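Local coordinates for protein alpha-L-rhamnosidase (Aspergillus terreus, PDB 6GSZ) that probably hydrolyses terminal non-reducing alpha-L-rhamnose residues from alpha-L-rhamnosides, as a calcium-binding glycoside hydrolase, at residues A[430-435]-A[769-774]. Residues are numbered along the deposited sequence; the frame is centred on the assembly and turned at random.
Sequences GYFECS and SWLHEV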
# COMPACT_ATOMS: atom_id res chain seq x y z
N GLY A 430 -2.28 12.84 2.50
CA GLY A 430 -3.52 13.42 1.99
C GLY A 430 -4.66 13.35 2.97
O GLY A 430 -4.86 12.30 3.63
N TYR A 431 -5.43 14.44 3.07
CA TYR A 431 -6.47 14.61 4.07
C TYR A 431 -7.69 15.25 3.40
O TYR A 431 -7.53 16.12 2.54
CB TYR A 431 -5.99 15.50 5.21
CG TYR A 431 -4.70 15.09 5.87
CD1 TYR A 431 -3.47 15.37 5.29
CD2 TYR A 431 -4.70 14.37 7.05
CE1 TYR A 431 -2.28 15.01 5.88
CE2 TYR A 431 -3.51 13.97 7.65
CZ TYR A 431 -2.30 14.28 7.05
OH TYR A 431 -1.12 13.92 7.63
N PHE A 432 -8.88 14.91 3.91
CA PHE A 432 -10.10 15.46 3.37
C PHE A 432 -11.19 15.45 4.44
O PHE A 432 -11.43 14.39 5.07
CB PHE A 432 -10.56 14.67 2.14
CG PHE A 432 -11.93 15.07 1.65
CD1 PHE A 432 -12.11 16.12 0.75
CD2 PHE A 432 -13.05 14.46 2.18
CE1 PHE A 432 -13.39 16.50 0.35
CE2 PHE A 432 -14.33 14.85 1.77
CZ PHE A 432 -14.50 15.86 0.85
N GLU A 433 -11.92 16.56 4.57
CA GLU A 433 -13.16 16.56 5.33
C GLU A 433 -14.08 17.62 4.71
O GLU A 433 -13.61 18.52 4.01
CB GLU A 433 -12.93 16.85 6.81
CG GLU A 433 -12.24 18.14 7.10
CD GLU A 433 -12.03 18.30 8.60
OE1 GLU A 433 -13.02 18.36 9.33
OE2 GLU A 433 -10.89 18.29 9.03
N CYS A 434 -15.38 17.51 5.01
CA CYS A 434 -16.29 18.47 4.49
C CYS A 434 -17.45 18.64 5.45
O CYS A 434 -17.50 18.02 6.48
CB CYS A 434 -16.74 18.10 3.08
SG CYS A 434 -17.83 16.66 3.00
N SER A 435 -18.39 19.52 5.09
CA SER A 435 -19.52 19.85 5.95
C SER A 435 -20.53 18.71 6.10
O SER A 435 -21.33 18.74 7.03
CB SER A 435 -20.21 21.12 5.44
OG SER A 435 -20.81 20.93 4.16
N SER A 769 -10.60 9.66 -4.98
CA SER A 769 -9.94 10.62 -5.89
C SER A 769 -10.88 11.73 -6.33
O SER A 769 -10.40 12.82 -6.62
CB SER A 769 -9.32 9.95 -7.09
OG SER A 769 -10.27 9.30 -7.89
N TRP A 770 -12.17 11.43 -6.43
CA TRP A 770 -13.14 12.48 -6.79
C TRP A 770 -13.29 13.46 -5.62
O TRP A 770 -13.41 14.69 -5.81
CB TRP A 770 -14.49 11.88 -7.21
CG TRP A 770 -15.37 12.83 -7.95
CD1 TRP A 770 -15.36 13.04 -9.29
CD2 TRP A 770 -16.43 13.63 -7.40
NE1 TRP A 770 -16.30 13.97 -9.62
CE2 TRP A 770 -16.95 14.38 -8.48
CE3 TRP A 770 -16.95 13.85 -6.12
CZ2 TRP A 770 -18.00 15.28 -8.33
CZ3 TRP A 770 -17.99 14.75 -5.97
CH2 TRP A 770 -18.51 15.44 -7.06
N LEU A 771 -13.33 12.95 -4.40
CA LEU A 771 -13.34 13.83 -3.22
C LEU A 771 -12.11 14.75 -3.23
O LEU A 771 -12.21 15.96 -3.03
CB LEU A 771 -13.36 13.01 -1.93
CG LEU A 771 -14.46 11.96 -1.79
CD1 LEU A 771 -14.38 11.28 -0.43
CD2 LEU A 771 -15.85 12.41 -2.04
N HIS A 772 -10.96 14.20 -3.55
CA HIS A 772 -9.72 14.95 -3.51
C HIS A 772 -9.70 16.00 -4.63
O HIS A 772 -9.23 17.15 -4.39
CB HIS A 772 -8.48 14.04 -3.64
CG HIS A 772 -8.39 12.93 -2.63
ND1 HIS A 772 -7.80 11.73 -2.96
CD2 HIS A 772 -8.80 12.85 -1.35
CE1 HIS A 772 -7.84 10.97 -1.88
NE2 HIS A 772 -8.45 11.62 -0.87
N GLU A 773 -10.00 15.54 -5.85
CA GLU A 773 -9.71 16.35 -7.06
C GLU A 773 -10.85 17.31 -7.44
O GLU A 773 -10.58 18.31 -8.09
CB GLU A 773 -9.45 15.47 -8.27
CG GLU A 773 -8.25 14.53 -8.09
CD GLU A 773 -7.91 13.74 -9.34
OE1 GLU A 773 -8.47 14.03 -10.44
OE2 GLU A 773 -7.15 12.76 -9.21
N VAL A 774 -12.08 16.98 -7.09
CA VAL A 774 -13.22 17.77 -7.54
C VAL A 774 -13.83 18.53 -6.36
O VAL A 774 -13.96 19.75 -6.42
CB VAL A 774 -14.25 16.90 -8.30
CG1 VAL A 774 -15.41 17.74 -8.72
CG2 VAL A 774 -13.62 16.25 -9.52
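Phe432 turns CG away from its own backbone N (chi1 172°), which sends its ring out from the strand toward the helix. The helix backbone points CB of Leu771 at this ring. Leu771 has CG opposite its carbonyl carbon (chi1 -53°), and this carries the isobutyl branch across the ring. The two side chains cross at about a right angle. Leu771 CB sits over the centre of one face of the Phe432 ring, 4.0 Å from the centroid and only 5° off the ring normal. This is a CH-pi contact over the ring face. Leu771 CD1 lies over the same face, above Phe432 CE2, 4.2 Å away. Leu771 O lies above the same side of the ring, 3.6 Å from Phe432 CE1.

The catalytic fold of this rhamnosidase family is an (alpha/alpha)6 barrel, the six-hairpin glycosidase fold. Here the last helix of that region, 768-775, packs against strand 430-434. That strand begins the same region in sequence, yet it pairs antiparallel with strand 800-807, at one border of a five-stranded antiparallel sheet. The helical region thus meets this C-terminal sheet here. Thr803 of strand 800-807 and Ile439 of helix 437-453 also touch Phe432, and Leu719 of helix 712-719 touches Leu771, so the pair is buried between the sheet and these two helices.

His772 adds a smaller contact. The edge of its imidazole faces the strand, with CD2 4.3 Å from Phe432 CB. The ring is held by partners beyond the strand: NE2 is hydrogen-bonded to His443 NE2 on helix 437-453, and the ring stacks with Phe483 of helix 471-484.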